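Local coordinates for protein flavin-containing monooxygenase (Allium sativum, PDB 6WPU) that probably uses its FAD cofactor to oxygenate the sulfur of S-allyl-L-cysteine, as a flavin-dependent S-monooxygenase of garlic, at residues Ala30-Arg43 and Leu127-Val140. Sequence-based numbering, arbitrary orientation.
With FAD (flavin-adenine dinucleotide), chain B; SO4 (sulfate ion), chain C.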
loop_
_atom_site.group_PDB
_atom_site.type_symbol
_atom_site.label_atom_id
_atom_site.label_comp_id
_atom_site.label_asym_id
_atom_site.label_seq_id
_atom_site.Cartn_x
_atom_site.Cartn_y
_atom_site.Cartn_z
ATOM N N ALA A 30 9.522 5.488 -7.604
ATOM C CA ALA A 30 10.641 5.233 -6.698
ATOM C C ALA A 30 10.203 5.310 -5.237
ATOM O O ALA A 30 10.893 5.886 -4.386
ATOM C CB ALA A 30 11.796 6.196 -6.965
ATOM N N GLY A 31 9.030 4.746 -4.927
ATOM C CA GLY A 31 8.712 4.374 -3.564
ATOM C C GLY A 31 9.471 3.110 -3.211
ATOM O O GLY A 31 10.387 2.685 -3.924
ATOM N N ALA A 32 9.055 2.474 -2.110
ATOM C CA ALA A 32 9.730 1.258 -1.674
ATOM C C ALA A 32 9.743 0.197 -2.772
ATOM O O ALA A 32 10.750 -0.495 -2.955
ATOM C CB ALA A 32 9.060 0.719 -0.412
ATOM N N ALA A 33 8.634 0.039 -3.498
ATOM C CA ALA A 33 8.573 -0.976 -4.548
ATOM C C ALA A 33 9.601 -0.700 -5.640
ATOM O O ALA A 33 10.392 -1.579 -5.997
ATOM C CB ALA A 33 7.165 -1.026 -5.138
ATOM N N GLY A 34 9.599 0.523 -6.183
ATOM C CA GLY A 34 10.556 0.876 -7.224
ATOM C C GLY A 34 12.001 0.809 -6.755
ATOM O O GLY A 34 12.884 0.373 -7.498
ATOM N N LEU A 35 12.266 1.224 -5.515
ATOM C CA LEU A 35 13.638 1.169 -5.006
ATOM C C LEU A 35 14.169 -0.257 -5.005
ATOM O O LEU A 35 15.280 -0.516 -5.478
ATOM C CB LEU A 35 13.718 1.759 -3.596
ATOM C CG LEU A 35 13.470 3.260 -3.525
ATOM C CD1 LEU A 35 13.256 3.677 -2.083
ATOM C CD2 LEU A 35 14.634 4.002 -4.140
ATOM N N VAL A 36 13.401 -1.204 -4.454
ATOM C CA VAL A 36 13.949 -2.551 -4.373
ATOM C C VAL A 36 13.941 -3.204 -5.755
ATOM O O VAL A 36 14.835 -4.001 -6.077
ATOM C CB VAL A 36 13.214 -3.384 -3.296
ATOM C CG1 VAL A 36 11.804 -3.825 -3.740
ATOM C CG2 VAL A 36 14.075 -4.583 -2.875
ATOM N N THR A 37 12.987 -2.832 -6.614
ATOM C CA THR A 37 12.975 -3.352 -7.977
ATOM C C THR A 37 14.231 -2.924 -8.728
ATOM O O THR A 37 14.841 -3.728 -9.445
ATOM C CB THR A 37 11.711 -2.895 -8.723
ATOM O OG1 THR A 37 10.554 -3.462 -8.101
ATOM C CG2 THR A 37 11.741 -3.357 -10.187
ATOM N N ALA A 38 14.642 -1.663 -8.557
ATOM C CA ALA A 38 15.868 -1.186 -9.184
ATOM C C ALA A 38 17.067 -1.996 -8.718
ATOM O O ALA A 38 17.927 -2.371 -9.526
ATOM C CB ALA A 38 16.074 0.295 -8.874
ATOM N N ARG A 39 17.140 -2.278 -7.414
ATOM C CA ARG A 39 18.251 -3.064 -6.891
ATOM C C ARG A 39 18.253 -4.471 -7.481
ATOM O O ARG A 39 19.286 -4.952 -7.962
ATOM C CB ARG A 39 18.186 -3.122 -5.367
ATOM C CG ARG A 39 19.316 -3.935 -4.740
ATOM C CD ARG A 39 19.078 -4.095 -3.241
ATOM N NE ARG A 39 18.129 -5.172 -2.972
ATOM C CZ ARG A 39 17.850 -5.652 -1.760
ATOM N NH1 ARG A 39 18.437 -5.140 -0.677
ATOM N NH2 ARG A 39 16.985 -6.654 -1.636
ATOM N N GLU A 40 17.090 -5.131 -7.489
ATOM C CA GLU A 40 17.041 -6.526 -7.918
ATOM C C GLU A 40 17.295 -6.668 -9.415
ATOM O O GLU A 40 17.894 -7.655 -9.842
ATOM C CB GLU A 40 15.694 -7.146 -7.531
ATOM C CG GLU A 40 15.489 -7.239 -6.018
ATOM C CD GLU A 40 16.563 -8.089 -5.331
ATOM O OE1 GLU A 40 16.858 -9.196 -5.834
ATOM O OE2 GLU A 40 17.125 -7.646 -4.303
ATOM N N LEU A 41 16.844 -5.702 -10.222
ATOM C CA LEU A 41 17.181 -5.718 -11.639
ATOM C C LEU A 41 18.684 -5.538 -11.839
ATOM O O LEU A 41 19.294 -6.244 -12.648
ATOM C CB LEU A 41 16.398 -4.633 -12.388
ATOM C CG LEU A 41 14.891 -4.880 -12.519
ATOM C CD1 LEU A 41 14.137 -3.625 -12.987
ATOM C CD2 LEU A 41 14.645 -6.033 -13.459
ATOM N N ARG A 42 19.296 -4.599 -11.106
ATOM C CA ARG A 42 20.732 -4.387 -11.232
ATOM C C ARG A 42 21.510 -5.631 -10.814
ATOM O O ARG A 42 22.474 -6.022 -11.480
ATOM C CB ARG A 42 21.157 -3.167 -10.405
ATOM C CG ARG A 42 22.647 -2.778 -10.587
ATOM C CD ARG A 42 23.522 -3.297 -9.444
ATOM N NE ARG A 42 23.065 -2.800 -8.147
ATOM C CZ ARG A 42 23.292 -3.415 -6.990
ATOM N NH1 ARG A 42 23.972 -4.562 -6.972
ATOM N NH2 ARG A 42 22.825 -2.893 -5.851
ATOM N N ARG A 43 21.096 -6.274 -9.721
ATOM C CA ARG A 43 21.809 -7.452 -9.238
ATOM C C ARG A 43 21.811 -8.570 -10.262
ATOM O O ARG A 43 22.733 -9.387 -10.284
ATOM C CB ARG A 43 21.183 -7.964 -7.948
ATOM C CG ARG A 43 21.483 -7.135 -6.748
ATOM C CD ARG A 43 20.708 -7.637 -5.556
ATOM N NE ARG A 43 21.316 -7.141 -4.337
ATOM C CZ ARG A 43 20.829 -7.325 -3.120
ATOM N NH1 ARG A 43 19.692 -7.988 -2.938
ATOM N NH2 ARG A 43 21.488 -6.829 -2.084
ATOM N N LEU A 127 14.312 3.927 4.120
ATOM C CA LEU A 127 14.311 3.821 2.661
ATOM C C LEU A 127 15.421 4.665 2.042
ATOM O O LEU A 127 16.019 4.269 1.034
ATOM C CB LEU A 127 12.953 4.230 2.094
ATOM C CG LEU A 127 11.763 3.363 2.515
ATOM C CD1 LEU A 127 10.461 3.928 1.929
ATOM C CD2 LEU A 127 11.980 1.928 2.088
ATOM N N GLU A 128 15.717 5.826 2.632
ATOM C CA GLU A 128 16.797 6.654 2.106
ATOM C C GLU A 128 18.150 5.989 2.318
ATOM O O GLU A 128 18.999 6.008 1.419
ATOM C CB GLU A 128 16.760 8.042 2.744
ATOM C CG GLU A 128 15.576 8.892 2.261
ATOM C CD GLU A 128 15.329 10.125 3.128
ATOM O OE1 GLU A 128 15.998 10.263 4.177
ATOM O OE2 GLU A 128 14.456 10.951 2.760
ATOM N N ARG A 129 18.366 5.393 3.498
ATOM C CA ARG A 129 19.588 4.629 3.727
ATOM C C ARG A 129 19.688 3.467 2.741
ATOM O O ARG A 129 20.754 3.212 2.171
ATOM C CB ARG A 129 19.639 4.114 5.170
ATOM C CG ARG A 129 19.812 5.182 6.252
ATOM C CD ARG A 129 20.210 4.574 7.612
ATOM N NE ARG A 129 19.076 4.024 8.350
ATOM C CZ ARG A 129 18.910 2.735 8.664
ATOM N NH1 ARG A 129 17.829 2.358 9.352
ATOM N NH2 ARG A 129 19.812 1.822 8.306
ATOM N N PHE A 130 18.578 2.754 2.537
ATOM C CA PHE A 130 18.516 1.703 1.532
ATOM C C PHE A 130 18.936 2.234 0.167
ATOM O O PHE A 130 19.819 1.666 -0.482
ATOM C CB PHE A 130 17.092 1.122 1.472
ATOM C CG PHE A 130 16.910 0.045 0.431
ATOM C CD1 PHE A 130 16.695 0.372 -0.907
ATOM C CD2 PHE A 130 16.952 -1.295 0.790
ATOM C CE1 PHE A 130 16.528 -0.615 -1.867
ATOM C CE2 PHE A 130 16.788 -2.294 -0.169
ATOM C CZ PHE A 130 16.577 -1.954 -1.497
ATOM N N GLY A 131 18.290 3.312 -0.293
ATOM C CA GLY A 131 18.604 3.863 -1.602
ATOM C C GLY A 131 20.069 4.242 -1.766
ATOM O O GLY A 131 20.623 4.124 -2.861
ATOM N N ARG A 132 20.716 4.696 -0.688
ATOM C CA ARG A 132 22.149 4.958 -0.734
ATOM C C ARG A 132 22.944 3.662 -0.693
ATOM O O ARG A 132 23.879 3.475 -1.480
ATOM C CB ARG A 132 22.570 5.873 0.420
ATOM C CG ARG A 132 22.253 7.346 0.193
ATOM C CD ARG A 132 22.809 8.243 1.303
ATOM N NE ARG A 132 22.152 8.030 2.592
ATOM C CZ ARG A 132 21.099 8.721 3.029
ATOM N NH1 ARG A 132 20.569 9.680 2.279
ATOM N NH2 ARG A 132 20.574 8.451 4.217
ATOM N N GLU A 133 22.586 2.753 0.215
ATOM C CA GLU A 133 23.406 1.561 0.421
ATOM C C GLU A 133 23.540 0.747 -0.860
ATOM O O GLU A 133 24.612 0.200 -1.151
ATOM C CB GLU A 133 22.810 0.694 1.532
ATOM C CG GLU A 133 23.557 -0.617 1.747
ATOM C CD GLU A 133 24.968 -0.405 2.257
ATOM O OE1 GLU A 133 25.189 0.564 3.014
ATOM O OE2 GLU A 133 25.860 -1.200 1.886
ATOM N N PHE A 134 22.469 0.664 -1.644
ATOM C CA PHE A 134 22.461 -0.178 -2.831
ATOM C C PHE A 134 22.561 0.632 -4.118
ATOM O O PHE A 134 22.269 0.113 -5.202
ATOM C CB PHE A 134 21.223 -1.076 -2.792
ATOM C CG PHE A 134 21.198 -1.977 -1.568
ATOM C CD1 PHE A 134 22.111 -3.019 -1.442
ATOM C CD2 PHE A 134 20.314 -1.747 -0.530
ATOM C CE1 PHE A 134 22.113 -3.832 -0.324
ATOM C CE2 PHE A 134 20.307 -2.552 0.597
ATOM C CZ PHE A 134 21.205 -3.596 0.706
ATOM N N GLY A 135 23.011 1.887 -4.019
ATOM C CA GLY A 135 23.311 2.705 -5.181
ATOM C C GLY A 135 22.131 2.998 -6.075
ATOM O O GLY A 135 22.321 3.294 -7.258
ATOM N N VAL A 136 20.912 2.921 -5.545
ATOM C CA VAL A 136 19.713 3.144 -6.350
ATOM C C VAL A 136 19.348 4.624 -6.428
ATOM O O VAL A 136 19.013 5.121 -7.506
ATOM C CB VAL A 136 18.538 2.319 -5.791
ATOM C CG1 VAL A 136 17.241 2.728 -6.481
ATOM C CG2 VAL A 136 18.788 0.835 -5.969
ATOM N N SER A 137 19.403 5.337 -5.296
ATOM C CA SER A 137 18.916 6.718 -5.236
ATOM C C SER A 137 19.564 7.599 -6.298
ATOM O O SER A 137 18.890 8.382 -6.980
ATOM C CB SER A 137 19.192 7.313 -3.854
ATOM O OG SER A 137 18.423 6.699 -2.849
ATOM N N ARG A 138 20.883 7.490 -6.439
ATOM C CA ARG A 138 21.615 8.373 -7.332
ATOM C C ARG A 138 21.213 8.189 -8.792
ATOM O O ARG A 138 21.527 9.051 -9.620
ATOM C CB ARG A 138 23.109 8.123 -7.170
ATOM C CG ARG A 138 23.503 6.766 -7.704
ATOM C CD ARG A 138 24.917 6.346 -7.361
ATOM N NE ARG A 138 25.062 4.920 -7.657
ATOM C CZ ARG A 138 26.218 4.271 -7.707
ATOM N NH1 ARG A 138 27.356 4.921 -7.494
ATOM N NH2 ARG A 138 26.233 2.973 -7.979
ATOM N N GLU A 139 20.528 7.095 -9.131
ATOM C CA GLU A 139 20.138 6.836 -10.511
ATOM C C GLU A 139 18.686 7.206 -10.812
ATOM O O GLU A 139 18.270 7.125 -11.974
ATOM C CB GLU A 139 20.386 5.361 -10.848
ATOM C CG GLU A 139 21.817 4.930 -10.524
ATOM C CD GLU A 139 22.148 3.521 -10.978
ATOM O OE1 GLU A 139 21.290 2.885 -11.630
ATOM O OE2 GLU A 139 23.272 3.052 -10.680
ATOM N N VAL A 140 17.905 7.614 -9.809
ATOM C CA VAL A 140 16.489 7.871 -10.041
ATOM C C VAL A 140 16.342 9.179 -10.812
ATOM O O VAL A 140 16.903 10.210 -10.425
ATOM C CB VAL A 140 15.728 7.907 -8.705
ATOM C CG1 VAL A 140 14.276 8.303 -8.915
ATOM C CG2 VAL A 140 15.813 6.556 -7.999
HETATM P PA FAD B . 4.229 4.201 -2.995
HETATM O O1A FAD B . 4.844 4.442 -1.615
HETATM O O2A FAD B . 2.961 4.794 -3.352
HETATM O O5B FAD B . 5.111 4.707 -4.116
HETATM C C5B FAD B . 4.782 4.842 -5.494
HETATM C C4B FAD B . 5.706 5.873 -6.180
HETATM O O4B FAD B . 5.518 5.974 -7.564
HETATM C C3B FAD B . 5.560 7.258 -5.609
HETATM O O3B FAD B . 6.797 7.779 -5.248
HETATM C C2B FAD B . 4.971 8.059 -6.716
HETATM O O2B FAD B . 5.359 9.386 -6.701
HETATM C C1B FAD B . 5.511 7.332 -7.913
HETATM N N9A FAD B . 4.705 7.478 -9.103
HETATM C C8A FAD B . 3.329 7.296 -9.176
HETATM N N7A FAD B . 2.909 7.514 -10.429
HETATM C C5A FAD B . 3.997 7.874 -11.229
HETATM C C6A FAD B . 4.156 8.218 -12.570
HETATM N N6A FAD B . 3.032 8.251 -13.475
HETATM N N1A FAD B . 5.383 8.499 -13.044
HETATM C C2A FAD B . 6.477 8.489 -12.239
HETATM N N3A FAD B . 6.374 8.167 -10.929
HETATM C C4A FAD B . 5.158 7.858 -10.398
HETATM N N1 FAD B . 3.524 -0.791 5.235
HETATM C C2 FAD B . 4.417 -1.206 6.286
HETATM O O2 FAD B . 5.413 -2.082 6.026
HETATM N N3 FAD B . 4.208 -0.802 7.585
HETATM C C4 FAD B . 3.186 0.074 7.885
HETATM O O4 FAD B . 2.964 0.502 9.153
HETATM C C4X FAD B . 2.398 0.710 6.812
HETATM N N5 FAD B . 1.540 1.764 7.100
HETATM C C5X FAD B . 0.840 2.373 6.064
HETATM C C6 FAD B . -0.036 3.428 6.357
HETATM C C7 FAD B . -0.724 4.045 5.317
HETATM C C7M FAD B . -1.669 5.169 5.645
HETATM C C8 FAD B . -0.553 3.619 4.002
HETATM C C8M FAD B . -1.288 4.256 2.866
HETATM C C9 FAD B . 0.317 2.564 3.708
HETATM C C9A FAD B . 1.012 1.942 4.735
HETATM N N10 FAD B . 1.919 0.870 4.430
HETATM C C10 FAD B . 2.628 0.248 5.467
HETATM C "C1'" FAD B . 2.064 0.390 3.046
HETATM C "C2'" FAD B . 2.912 1.177 2.069
HETATM O "O2'" FAD B . 2.166 1.424 0.949
HETATM C "C3'" FAD B . 4.047 0.254 1.688
HETATM O "O3'" FAD B . 4.820 0.238 2.825
HETATM C "C4'" FAD B . 4.909 0.712 0.517
HETATM O "O4'" FAD B . 5.251 2.030 0.745
HETATM C "C5'" FAD B . 4.315 0.535 -0.884
HETATM O "O5'" FAD B . 5.132 1.357 -1.666
HETATM P P FAD B . 5.100 1.613 -3.230
HETATM O O1P FAD B . 6.543 1.880 -3.805
HETATM O O2P FAD B . 4.261 0.409 -3.815
HETATM O O3P FAD B . 3.940 2.772 -3.365
HETATM S S SO4 C . 24.681 -5.429 -3.560
HETATM O O1 SO4 C . 24.564 -3.988 -3.784
HETATM O O2 SO4 C . 24.289 -5.758 -2.194
HETATM O O3 SO4 C . 23.861 -6.162 -4.508
HETATM O O4 SO4 C . 26.067 -5.819 -3.796
HETATM O O HOH W 1 21.688 -0.111 -8.020
#
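R39 lies over one face of the F134 ring, its CD 3.8 Å from the ring centroid in a CH-pi contact. Its CZ, 4.6 Å from the same centroid and over the face, adds a cation-pi contact. The guanidinium stands nearly upright on that ring, planes 87° apart, while F130 CE2 sits over one face of the guanidinium, 3.3 Å from R39 NH1. With CG anti to the backbone N (chi1 180°), the chain runs alongside F134, and the bend at chi3 brings the head over the place where the two rings meet, with F134 CE2 at its edge. Deeper in, V136 CG1 wedges between A38 CB (3.6 Å) and L35 CD2 (3.7 Å). The two helices run nearly parallel, 19° apart, and helix 32-43 is the first helix of the Rossmann-type dinucleotide-binding fold; near the helix's N-terminus A33 N donates to FAD O1P at 2.8 Å. At the other end R42 NH2 bonds to F134 O (3.1 Å), and a water bridges R42 NE to the same carbonyl; R42 and R43 also clasp a sulfate, probably from crystallisation. E40 OE2 accepts from both NE and NH2 of R39, whose head is further fixed by salt bridges to E348 and to D102, which also pairs with R43. A leucine in place of R39 would probably leave the F134 face without its cation and E348, D102 and E40 each short of one charge partner. Behind, strand 47-52 backs A38 and V140 through I50.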